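Local coordinates for esterase family protein (Staphylococcus aureus, PDB 7L0A) that probably hydrolyses S-formylglutathione to formate and glutathione, as a serine esterase of the alpha/beta-hydrolase superfamily, at residues T62-Y66 against T67-R71; P83-H87 against S88-N92; D224-R228 against I229-Y233. All coordinates share one frame; numbering follows the deposited sequence.

The three contacts follow one another along the chain, and none touches another. Interactions 1 and 2 are 21 Å apart between centres and about 8 Å between nearest atoms; along the chain they come before and after most of strand 79-83, with helix 69-75 leading to it and residues 83-87 starting at its last residue. Each brings one tyrosine side chain, Tyr63 or Tyr90, to about 8 Å from that of Ser129, the predicted nucleophile. Interaction 3 is centred about 32 Å from interaction 1 and about 30 Å from interaction 2, where helix 216-228 ends and the chain turns into strand 234-238 at the margin of the same mixed sheet. Only the first two connections are therefore near the predicted catalytic serine.

Interaction 1. Residues T62-Y66 against T67-R71; sequences TYMRY and TSIER
Thr67 reaches back to Tyr63 and forward to Ile69, and its ST turn joins the short helix 62-66 to helix 69-75. The evidence is in its hydroxyl: OG1 accepts from Ile69 N at 3.0 Å, which makes the ST turn, and also donates to Tyr63 O at 2.7 Å. This second bond meets the carbonyl obliquely, with the donor tilted 32° from its plane. A chi1 of 78° sets OG1 between the backbone N and the carbonyl carbon of Thr67, and this puts one hydroxyl within range of both helices. The backbone Thr67 N makes only a weak bond to the same Tyr63 O, at 3.1 Å, so the carbonyl has two donors from a single residue.

The Thr67 methyl, CG2, lies 3.7 Å from Tyr63 CD1, while OG1 sits at the edge of that ring and in its plane. The far end of Tyr63 belongs to another neighbourhood, where its OH is hydrogen-bonded to His128 ND1 and its ring meets Tyr244 edge-to-face. The CD1 side of the ring thus packs on the turn as the phenol extends toward the residue preceding the predicted nucleophile Ser129.

Met64 is bent at both chi2 and chi3, which folds its end back toward the second helix although its CB leads away. Its SD lies 4.1 Å from Ile69 CG2, the two side chains crossing at about a right angle. Beyond the sulfur, Met64 CE comes against Glu70, 3.8 Å from CB and 3.1 Å from OE1.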
ATOM      1  N   THR B  62      -7.734 -10.434   9.605  1.00 14.58           N
ATOM      2  CA  THR B  62      -8.302 -11.716  10.009  1.00 12.49           C
ATOM      3  C   THR B  62      -8.560 -12.625   8.815  1.00 13.38           C
ATOM      4  O   THR B  62      -8.352 -13.840   8.910  1.00 15.18           O
ATOM      5  CB  THR B  62      -9.591 -11.489  10.800  1.00 16.69           C
ATOM      6  OG1 THR B  62      -9.352 -10.485  11.796  1.00 15.24           O
ATOM      7  CG2 THR B  62     -10.038 -12.768  11.427  1.00 16.05           C
ATOM      8  N   TYR B  63      -9.061 -12.083   7.704  1.00 12.83           N
ATOM      9  CA  TYR B  63      -9.269 -12.924   6.536  1.00 16.24           C
ATOM     10  C   TYR B  63      -7.947 -13.514   6.072  1.00 15.74           C
ATOM     11  O   TYR B  63      -7.888 -14.697   5.720  1.00 16.18           O
ATOM     12  CB  TYR B  63      -9.937 -12.155   5.388  1.00 17.30           C
ATOM     13  CG  TYR B  63     -11.412 -12.449   5.217  1.00 13.19           C
ATOM     14  CD1 TYR B  63     -11.832 -13.628   4.627  1.00 13.83           C
ATOM     15  CD2 TYR B  63     -12.366 -11.565   5.657  1.00 15.03           C
ATOM     16  CE1 TYR B  63     -13.195 -13.916   4.467  1.00 16.97           C
ATOM     17  CE2 TYR B  63     -13.713 -11.824   5.485  1.00 16.37           C
ATOM     18  CZ  TYR B  63     -14.111 -13.016   4.910  1.00 18.18           C
ATOM     19  OH  TYR B  63     -15.452 -13.331   4.764  1.00 17.69           O
ATOM     20  N   MET B  64      -6.864 -12.710   6.097  1.00 14.55           N
ATOM     21  CA  MET B  64      -5.560 -13.234   5.715  1.00 15.67           C
ATOM     22  C   MET B  64      -5.150 -14.400   6.596  1.00 14.01           C
ATOM     23  O   MET B  64      -4.613 -15.397   6.101  1.00 16.95           O
ATOM     24  CB  MET B  64      -4.500 -12.142   5.801  1.00 16.41           C
ATOM     25  CG  MET B  64      -4.712 -11.011   4.816  1.00 34.49           C
ATOM     26  SD  MET B  64      -4.629 -11.507   3.064  1.00 38.70           S
ATOM     27  CE  MET B  64      -3.025 -12.261   2.932  1.00 29.76           C
ATOM     28  N   ARG B  65      -5.371 -14.286   7.910  1.00 13.90           N
ATOM     29  CA  ARG B  65      -4.894 -15.278   8.858  1.00 13.81           C
ATOM     30  C   ARG B  65      -5.773 -16.522   8.884  1.00 15.86           C
ATOM     31  O   ARG B  65      -5.253 -17.646   8.945  1.00 19.73           O
ATOM     32  CB  ARG B  65      -4.802 -14.650  10.242  1.00 14.63           C
ATOM     33  CG  ARG B  65      -3.714 -13.615  10.373  1.00 17.35           C
ATOM     34  CD  ARG B  65      -4.034 -12.586  11.424  1.00 15.72           C
ATOM     35  NE  ARG B  65      -4.205 -13.157  12.733  1.00 17.24           N
ATOM     36  CZ  ARG B  65      -4.621 -12.461  13.779  1.00 17.67           C
ATOM     37  NH1 ARG B  65      -4.944 -11.169  13.638  1.00 18.40           N
ATOM     38  NH2 ARG B  65      -4.783 -13.058  14.931  1.00 19.02           N
ATOM     39  N   TYR B  66      -7.096 -16.358   8.850  1.00 12.39           N
ATOM     40  CA  TYR B  66      -8.012 -17.459   9.112  1.00 15.55           C
ATOM     41  C   TYR B  66      -8.577 -18.097   7.854  1.00 16.07           C
ATOM     42  O   TYR B  66      -9.406 -19.020   7.966  1.00 16.44           O
ATOM     43  CB  TYR B  66      -9.153 -16.951  10.057  1.00 14.27           C
ATOM     44  CG  TYR B  66      -8.624 -16.890  11.478  1.00 16.01           C
ATOM     45  CD1 TYR B  66      -7.804 -15.862  11.894  1.00 17.26           C
ATOM     46  CD2 TYR B  66      -8.815 -17.945  12.354  1.00 18.40           C
ATOM     47  CE1 TYR B  66      -7.205 -15.868  13.148  1.00 17.02           C
ATOM     48  CE2 TYR B  66      -8.243 -17.950  13.622  1.00 19.75           C
ATOM     49  CZ  TYR B  66      -7.429 -16.920  14.003  1.00 16.68           C
ATOM     50  OH  TYR B  66      -6.798 -16.943  15.243  1.00 17.88           O
ATOM     51  N   THR B  67      -8.173 -17.627   6.668  1.00 14.94           N
ATOM     52  CA  THR B  67      -8.558 -18.244   5.401  1.00 14.16           C
ATOM     53  C   THR B  67      -7.323 -18.291   4.521  1.00 13.06           C
ATOM     54  O   THR B  67      -6.277 -17.729   4.863  1.00 14.60           O
ATOM     55  CB  THR B  67      -9.679 -17.485   4.665  1.00 14.18           C
ATOM     56  OG1 THR B  67      -9.138 -16.328   4.020  1.00 13.91           O
ATOM     57  CG2 THR B  67     -10.790 -17.063   5.597  1.00 14.11           C
ATOM     58  N   SER B  68      -7.451 -18.925   3.358  1.00 13.04           N
ATOM     59  CA  SER B  68      -6.427 -18.839   2.324  1.00 14.19           C
ATOM     60  C   SER B  68      -6.829 -17.880   1.213  1.00 15.74           C
ATOM     61  O   SER B  68      -6.511 -18.115   0.051  1.00 15.64           O
ATOM     62  CB  SER B  68      -6.122 -20.225   1.759  1.00 15.35           C
ATOM     63  OG  SER B  68      -5.544 -21.088   2.717  1.00 16.54           O
ATOM     64  N   ILE B  69      -7.513 -16.771   1.539  1.00 15.59           N
ATOM     65  CA  ILE B  69      -8.015 -15.896   0.491  1.00 16.17           C
ATOM     66  C   ILE B  69      -6.929 -15.449  -0.483  1.00 17.13           C
ATOM     67  O   ILE B  69      -7.173 -15.359  -1.689  1.00 15.89           O
ATOM     68  CB  ILE B  69      -8.746 -14.693   1.108  1.00 14.34           C
ATOM     69  CG1 ILE B  69      -9.428 -13.877  -0.004  1.00 18.75           C
ATOM     70  CG2 ILE B  69      -7.867 -13.843   1.938  1.00 14.01           C
ATOM     71  CD1 ILE B  69     -10.158 -12.692   0.502  1.00 26.72           C
ATOM     72  N   GLU B  70      -5.725 -15.158  -0.005  1.00 14.44           N
ATOM     73  CA  GLU B  70      -4.702 -14.690  -0.935  1.00 16.24           C
ATOM     74  C   GLU B  70      -4.393 -15.744  -2.003  1.00 15.58           C
ATOM     75  O   GLU B  70      -4.175 -15.415  -3.179  1.00 16.45           O
ATOM     76  CB  GLU B  70      -3.419 -14.281  -0.216  1.00 15.96           C
ATOM     77  CG  GLU B  70      -2.401 -13.760  -1.232  1.00 18.78           C
ATOM     78  CD  GLU B  70      -1.121 -13.194  -0.631  1.00 17.72           C
ATOM     79  OE1 GLU B  70      -1.152 -12.808   0.560  1.00 18.00           O
ATOM     80  OE2 GLU B  70      -0.113 -13.112  -1.351  1.00 17.88           O
ATOM     81  N   ARG B  71      -4.356 -17.020  -1.611  1.00 15.76           N
ATOM     82  CA  ARG B  71      -4.129 -18.097  -2.569  1.00 15.13           C
ATOM     83  C   ARG B  71      -5.243 -18.141  -3.616  1.00 17.38           C
ATOM     84  O   ARG B  71      -4.974 -18.360  -4.804  1.00 16.84           O
ATOM     85  CB  ARG B  71      -3.994 -19.425  -1.802  1.00 13.49           C
ATOM     86  CG  ARG B  71      -3.747 -20.627  -2.664  1.00 16.92           C
ATOM     87  CD  ARG B  71      -3.120 -21.750  -1.883  1.00 17.45           C
ATOM     88  NE  ARG B  71      -3.828 -22.119  -0.660  1.00 15.54           N
ATOM     89  CZ  ARG B  71      -4.886 -22.923  -0.596  1.00 15.86           C
ATOM     90  NH1 ARG B  71      -5.405 -23.436  -1.694  1.00 19.76           N
ATOM     91  NH2 ARG B  71      -5.439 -23.206   0.576  1.00 19.60           N
TER

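Interaction 2. Residues P83-H87 against S88-N92; sequences PNVDH and SAYAN
Val85 and Tyr90 meet at about a right angle, the valine methyl CG1 standing against the outer end of the tyrosine. CG1 is 3.6 Å from both Tyr90 CE2 and Tyr90 OH, an approach that is oblique to the ring. A chi1 of 180° turns CG1 away from the backbone N of Val85, on the side from which it can touch the phenol. Nearer the backbone, His87 O lies in the plane of the Tyr90 ring at its edge, 3.6 Å from CD2. The ring is further fixed by its neighbours, stacking with Tyr99 and meeting Trp166 with the planes nearly perpendicular.

Two backbone bonds bring the segments into this arrangement. Ala89 N donates to Asp86 O at 3.0 Å, and Tyr90 N donates to His87 O at 3.3 Å; both span three residues, as in a 3-10 turn. The next bond of a regular alpha-helix is replaced by water: one molecule donates to His87 O, accepts from Ala91 N and donates to Asn92 OD1, bridging a gap of 4.3 Å between His87 O and Ala91 N.

The imidazole of His87 extends outside this turn, where His87 NE2 is hydrogen-bonded to Leu56 O and ND1 to the backbone N of Asn167. The whole is a compact helical turn following strand 79-83 of the alpha/beta-hydrolase sheet, with the Tyr90 side chain about 8 Å from that of the predicted nucleophile Ser129.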
ATOM      1  N   PRO B  83     -10.447  -3.425   4.383  1.00 13.18           N
ATOM      2  CA  PRO B  83     -10.297  -2.344   5.355  1.00 15.59           C
ATOM      3  C   PRO B  83     -10.607  -2.784   6.766  1.00 18.08           C
ATOM      4  O   PRO B  83     -11.459  -3.646   7.007  1.00 17.20           O
ATOM      5  CB  PRO B  83     -11.340  -1.305   4.907  1.00 15.04           C
ATOM      6  CG  PRO B  83     -12.390  -2.113   4.224  1.00 17.38           C
ATOM      7  CD  PRO B  83     -11.646  -3.265   3.540  1.00 14.25           C
ATOM      8  N   ASN B  84      -9.927  -2.143   7.718  1.00 17.38           N
ATOM      9  CA  ASN B  84     -10.353  -2.260   9.103  1.00 17.20           C
ATOM     10  C   ASN B  84     -11.658  -1.494   9.318  1.00 17.65           C
ATOM     11  O   ASN B  84     -11.822  -0.371   8.845  1.00 19.30           O
ATOM     12  CB  ASN B  84      -9.316  -1.688  10.055  1.00 17.56           C
ATOM     13  CG  ASN B  84      -9.747  -1.771  11.493  1.00 22.48           C
ATOM     14  OD1 ASN B  84      -9.787  -2.852  12.081  1.00 22.42           O
ATOM     15  ND2 ASN B  84     -10.134  -0.625  12.066  1.00 23.46           N
ATOM     16  N   VAL B  85     -12.579  -2.108  10.053  1.00 17.12           N
ATOM     17  CA  VAL B  85     -13.847  -1.473  10.399  1.00 17.15           C
ATOM     18  C   VAL B  85     -13.970  -1.430  11.921  1.00 17.88           C
ATOM     19  O   VAL B  85     -13.959  -2.476  12.588  1.00 21.50           O
ATOM     20  CB  VAL B  85     -15.037  -2.205   9.754  1.00 17.20           C
ATOM     21  CG1 VAL B  85     -16.327  -1.524  10.135  1.00 19.08           C
ATOM     22  CG2 VAL B  85     -14.851  -2.296   8.269  1.00 22.39           C
ATOM     23  N   ASP B  86     -13.987  -0.227  12.471  1.00 19.42           N
ATOM     24  CA  ASP B  86     -14.172  -0.060  13.910  1.00 22.55           C
ATOM     25  C   ASP B  86     -15.653  -0.180  14.267  1.00 19.10           C
ATOM     26  O   ASP B  86     -16.527   0.232  13.492  1.00 21.30           O
ATOM     27  CB  ASP B  86     -13.678   1.306  14.379  1.00 29.35           C
ATOM     28  CG  ASP B  86     -12.168   1.424  14.357  1.00 44.01           C
ATOM     29  OD1 ASP B  86     -11.483   0.384  14.530  1.00 42.13           O
ATOM     30  OD2 ASP B  86     -11.674   2.558  14.176  1.00 49.03           O
ATOM     31  N   HIS B  87     -15.937  -0.743  15.447  1.00 18.82           N
ATOM     32  CA  HIS B  87     -17.332  -0.863  15.880  1.00 19.66           C
ATOM     33  C   HIS B  87     -18.063   0.468  15.835  1.00 27.09           C
ATOM     34  O   HIS B  87     -19.238   0.530  15.463  1.00 20.80           O
ATOM     35  CB  HIS B  87     -17.412  -1.418  17.302  1.00 21.43           C
ATOM     36  CG  HIS B  87     -17.044  -2.864  17.399  1.00 21.52           C
ATOM     37  ND1 HIS B  87     -17.417  -3.640  18.470  1.00 19.50           N
ATOM     38  CD2 HIS B  87     -16.354  -3.673  16.562  1.00 27.21           C
ATOM     39  CE1 HIS B  87     -16.970  -4.872  18.288  1.00 25.62           C
ATOM     40  NE2 HIS B  87     -16.341  -4.920  17.129  1.00 22.00           N
ATOM     41  N   SER B  88     -17.392   1.539  16.241  1.00 21.71           N
ATOM     42  CA  SER B  88     -18.054   2.830  16.348  1.00 21.17           C
ATOM     43  C   SER B  88     -18.458   3.387  14.988  1.00 23.37           C
ATOM     44  O   SER B  88     -19.302   4.289  14.936  1.00 22.32           O
ATOM     45  CB  SER B  88     -17.138   3.816  17.071  1.00 24.39           C
ATOM     46  OG  SER B  88     -15.825   3.779  16.512  1.00 34.00           O
ATOM     47  N   ALA B  89     -17.911   2.861  13.884  1.00 21.25           N
ATOM     48  CA  ALA B  89     -18.270   3.386  12.566  1.00 21.31           C
ATOM     49  C   ALA B  89     -19.740   3.152  12.255  1.00 22.67           C
ATOM     50  O   ALA B  89     -20.373   3.963  11.564  1.00 20.27           O
ATOM     51  CB  ALA B  89     -17.398   2.758  11.480  1.00 23.69           C
ATOM     52  N   TYR B  90     -20.327   2.089  12.809  1.00 22.30           N
ATOM     53  CA  TYR B  90     -21.678   1.724  12.408  1.00 21.65           C
ATOM     54  C   TYR B  90     -22.743   2.609  13.030  1.00 23.06           C
ATOM     55  O   TYR B  90     -23.729   2.932  12.368  1.00 22.03           O
ATOM     56  CB  TYR B  90     -21.986   0.272  12.783  1.00 18.73           C
ATOM     57  CG  TYR B  90     -21.215  -0.778  12.036  1.00 20.44           C
ATOM     58  CD1 TYR B  90     -21.629  -1.208  10.774  1.00 19.44           C
ATOM     59  CD2 TYR B  90     -20.104  -1.372  12.591  1.00 17.48           C
ATOM     60  CE1 TYR B  90     -20.941  -2.200  10.091  1.00 19.99           C
ATOM     61  CE2 TYR B  90     -19.391  -2.346  11.894  1.00 17.87           C
ATOM     62  CZ  TYR B  90     -19.830  -2.767  10.659  1.00 18.89           C
ATOM     63  OH  TYR B  90     -19.189  -3.734   9.962  1.00 24.83           O
ATOM     64  N   ALA B  91     -22.598   2.983  14.298  1.00 22.31           N
ATOM     65  CA  ALA B  91     -23.685   3.709  14.924  1.00 30.49           C
ATOM     66  C   ALA B  91     -23.282   4.838  15.859  1.00 35.13           C
ATOM     67  O   ALA B  91     -24.180   5.461  16.429  1.00 29.88           O
ATOM     68  CB  ALA B  91     -24.603   2.735  15.700  1.00 30.29           C
ATOM     69  N   ASN B  92     -21.993   5.150  16.013  1.00 25.85           N
ATOM     70  CA  ASN B  92     -21.595   6.248  16.886  1.00 25.02           C
ATOM     71  C   ASN B  92     -21.217   7.529  16.150  1.00 23.09           C
ATOM     72  O   ASN B  92     -20.983   8.553  16.814  1.00 23.92           O
ATOM     73  CB  ASN B  92     -20.416   5.841  17.765  1.00 19.71           C
ATOM     74  CG  ASN B  92     -20.772   4.755  18.750  1.00 27.42           C
ATOM     75  OD1 ASN B  92     -20.510   3.587  18.528  1.00 28.55           O
ATOM     76  ND2 ASN B  92     -21.397   5.153  19.849  1.00 24.51           N
TER
HETATM   77  O   HOH W   1     -21.408   1.796  16.398  1.00 29.95           O

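Interaction 3. Residues D224-R228 against I229-Y233; sequences DYLSR and INVPY
A Schellman motif ends helix 216-228, and the reversal it makes folds Tyr225, Leu226 and Ser227 against the segment leading to strand 234-238. Its signature bonds are Val231 N to Leu226 O at 3.0 Å and a weak one from Asn230 N to Ser227 O at 3.2 Å, with Asn230 as the C-prime residue at a positive phi of 64°. Just before them, Ile229 N continues the helical pattern to Tyr225 O at 3.0 Å.

Ile229 lays CG1 over one face of the Tyr225 ring and brings CG2 to 3.7 Å from Tyr225 CZ. The phenol OH is hydrogen-bonded to Asp193 of helix 188-197, which ties this ring to the adjoining helix. On the buried side, Leu226 forks: CD2 meets Val231 CB at 3.9 Å and CD1 turns to Tyr233; Leu226 CB is 3.7 Å from Tyr233 CD1.

Tyr233 reaches back across the reversal because chi1 (65°) places its CG between the backbone N and carbonyl carbon. Its ring ends beside Ser227, whose OG lies at the ring edge in plane, 2.7 Å from Tyr233 OH.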
ATOM      1  N   ASP B 224     -36.374 -15.525   0.358  1.00 19.81           N
ATOM      2  CA  ASP B 224     -37.780 -15.710   0.037  1.00 20.09           C
ATOM      3  C   ASP B 224     -38.437 -14.395  -0.383  1.00 22.79           C
ATOM      4  O   ASP B 224     -39.224 -14.351  -1.347  1.00 20.44           O
ATOM      5  CB  ASP B 224     -38.478 -16.314   1.252  1.00 22.81           C
ATOM      6  CG  ASP B 224     -38.267 -17.814   1.373  1.00 50.84           C
ATOM      7  OD1 ASP B 224     -37.646 -18.404   0.463  1.00 54.39           O
ATOM      8  OD2 ASP B 224     -38.707 -18.399   2.392  1.00 59.21           O
ATOM      9  N   TYR B 225     -38.122 -13.308   0.315  1.00 20.44           N
ATOM     10  CA  TYR B 225     -38.625 -12.009  -0.099  1.00 18.00           C
ATOM     11  C   TYR B 225     -38.048 -11.592  -1.450  1.00 20.57           C
ATOM     12  O   TYR B 225     -38.788 -11.125  -2.327  1.00 19.34           O
ATOM     13  CB  TYR B 225     -38.359 -10.952   0.991  1.00 20.29           C
ATOM     14  CG  TYR B 225     -39.027  -9.621   0.674  1.00 16.54           C
ATOM     15  CD1 TYR B 225     -40.402  -9.534   0.515  1.00 22.40           C
ATOM     16  CD2 TYR B 225     -38.279  -8.449   0.516  1.00 20.72           C
ATOM     17  CE1 TYR B 225     -41.015  -8.322   0.207  1.00 23.79           C
ATOM     18  CE2 TYR B 225     -38.889  -7.237   0.197  1.00 21.52           C
ATOM     19  CZ  TYR B 225     -40.265  -7.181   0.052  1.00 25.10           C
ATOM     20  OH  TYR B 225     -40.861  -5.975  -0.263  1.00 27.79           O
ATOM     21  N   LEU B 226     -36.738 -11.758  -1.655  1.00 17.74           N
ATOM     22  CA  LEU B 226     -36.171 -11.514  -2.981  1.00 18.61           C
ATOM     23  C   LEU B 226     -36.971 -12.233  -4.068  1.00 19.74           C
ATOM     24  O   LEU B 226     -37.277 -11.656  -5.122  1.00 18.55           O
ATOM     25  CB  LEU B 226     -34.714 -11.966  -3.038  1.00 17.72           C
ATOM     26  CG  LEU B 226     -33.722 -11.162  -2.225  1.00 19.33           C
ATOM     27  CD1 LEU B 226     -32.317 -11.794  -2.431  1.00 17.89           C
ATOM     28  CD2 LEU B 226     -33.709  -9.725  -2.632  1.00 24.87           C
ATOM     29  N   SER B 227     -37.286 -13.517  -3.838  1.00 19.78           N
ATOM     30  CA  SER B 227     -38.041 -14.268  -4.834  1.00 18.55           C
ATOM     31  C   SER B 227     -39.410 -13.622  -5.077  1.00 18.60           C
ATOM     32  O   SER B 227     -39.883 -13.532  -6.222  1.00 21.19           O
ATOM     33  CB  SER B 227     -38.242 -15.720  -4.389  1.00 23.08           C
ATOM     34  OG  SER B 227     -37.019 -16.453  -4.464  1.00 31.27           O
ATOM     35  N   ARG B 228     -40.075 -13.182  -4.002  1.00 20.02           N
ATOM     36  CA  ARG B 228     -41.434 -12.657  -4.140  1.00 20.48           C
ATOM     37  C   ARG B 228     -41.456 -11.325  -4.882  1.00 25.05           C
ATOM     38  O   ARG B 228     -42.449 -11.008  -5.537  1.00 20.43           O
ATOM     39  CB  ARG B 228     -42.105 -12.499  -2.770  1.00 22.52           C
ATOM     40  CG  ARG B 228     -42.475 -13.847  -2.124  1.00 28.83           C
ATOM     41  CD  ARG B 228     -43.390 -13.729  -0.916  1.00 29.47           C
ATOM     42  NE  ARG B 228     -42.893 -12.881   0.163  1.00 42.14           N
ATOM     43  CZ  ARG B 228     -42.062 -13.292   1.118  1.00 50.87           C
ATOM     44  NH1 ARG B 228     -41.607 -14.521   1.109  1.00 56.30           N
ATOM     45  NH2 ARG B 228     -41.683 -12.465   2.077  1.00 37.68           N
ATOM     46  N   ILE B 229     -40.398 -10.519  -4.775  1.00 19.63           N
ATOM     47  CA  ILE B 229     -40.351  -9.259  -5.505  1.00 22.21           C
ATOM     48  C   ILE B 229     -39.488  -9.349  -6.763  1.00 21.17           C
ATOM     49  O   ILE B 229     -39.143  -8.325  -7.359  1.00 21.98           O
ATOM     50  CB  ILE B 229     -39.898  -8.107  -4.603  1.00 22.18           C
ATOM     51  CG1 ILE B 229     -38.527  -8.393  -4.016  1.00 21.23           C
ATOM     52  CG2 ILE B 229     -40.915  -7.861  -3.475  1.00 28.13           C
ATOM     53  CD1 ILE B 229     -37.854  -7.160  -3.522  1.00 29.81           C
ATOM     54  N   ASN B 230     -39.139 -10.561  -7.183  1.00 20.81           N
ATOM     55  CA  ASN B 230     -38.528 -10.820  -8.487  1.00 21.44           C
ATOM     56  C   ASN B 230     -37.158 -10.166  -8.635  1.00 21.05           C
ATOM     57  O   ASN B 230     -36.789  -9.708  -9.721  1.00 23.91           O
ATOM     58  CB  ASN B 230     -39.441 -10.376  -9.634  1.00 21.70           C
ATOM     59  CG  ASN B 230     -39.020 -10.941 -10.962  1.00 26.63           C
ATOM     60  OD1 ASN B 230     -38.537 -12.072 -11.052  1.00 42.12           O
ATOM     61  ND2 ASN B 230     -39.167 -10.136 -12.008  1.00 26.89           N
ATOM     62  N   VAL B 231     -36.359 -10.163  -7.569  1.00 20.59           N
ATOM     63  CA  VAL B 231     -34.977  -9.741  -7.631  1.00 20.14           C
ATOM     64  C   VAL B 231     -34.118 -10.988  -7.836  1.00 23.61           C
ATOM     65  O   VAL B 231     -34.212 -11.911  -7.014  1.00 23.13           O
ATOM     66  CB  VAL B 231     -34.553  -8.990  -6.370  1.00 23.55           C
ATOM     67  CG1 VAL B 231     -33.076  -8.668  -6.384  1.00 22.29           C
ATOM     68  CG2 VAL B 231     -35.356  -7.701  -6.242  1.00 27.46           C
ATOM     69  N   PRO B 232     -33.322 -11.067  -8.882  1.00 22.31           N
ATOM     70  CA  PRO B 232     -32.565 -12.301  -9.124  1.00 22.09           C
ATOM     71  C   PRO B 232     -31.444 -12.495  -8.118  1.00 19.89           C
ATOM     72  O   PRO B 232     -30.842 -11.540  -7.616  1.00 24.20           O
ATOM     73  CB  PRO B 232     -32.044 -12.120 -10.556  1.00 21.87           C
ATOM     74  CG  PRO B 232     -32.049 -10.684 -10.815  1.00 25.40           C
ATOM     75  CD  PRO B 232     -33.168 -10.075  -9.968  1.00 18.92           C
ATOM     76  N   TYR B 233     -31.182 -13.767  -7.803  1.00 20.72           N
ATOM     77  CA  TYR B 233     -30.072 -14.094  -6.937  1.00 20.84           C
ATOM     78  C   TYR B 233     -29.738 -15.569  -7.091  1.00 22.46           C
ATOM     79  O   TYR B 233     -30.539 -16.352  -7.618  1.00 22.66           O
ATOM     80  CB  TYR B 233     -30.387 -13.806  -5.464  1.00 18.44           C
ATOM     81  CG  TYR B 233     -31.495 -14.714  -4.966  1.00 16.59           C
ATOM     82  CD1 TYR B 233     -32.823 -14.390  -5.174  1.00 18.80           C
ATOM     83  CD2 TYR B 233     -31.211 -15.911  -4.308  1.00 22.94           C
ATOM     84  CE1 TYR B 233     -33.819 -15.220  -4.754  1.00 20.49           C
ATOM     85  CE2 TYR B 233     -32.223 -16.737  -3.880  1.00 24.88           C
ATOM     86  CZ  TYR B 233     -33.536 -16.383  -4.112  1.00 22.45           C
ATOM     87  OH  TYR B 233     -34.578 -17.203  -3.686  1.00 24.48           O
TER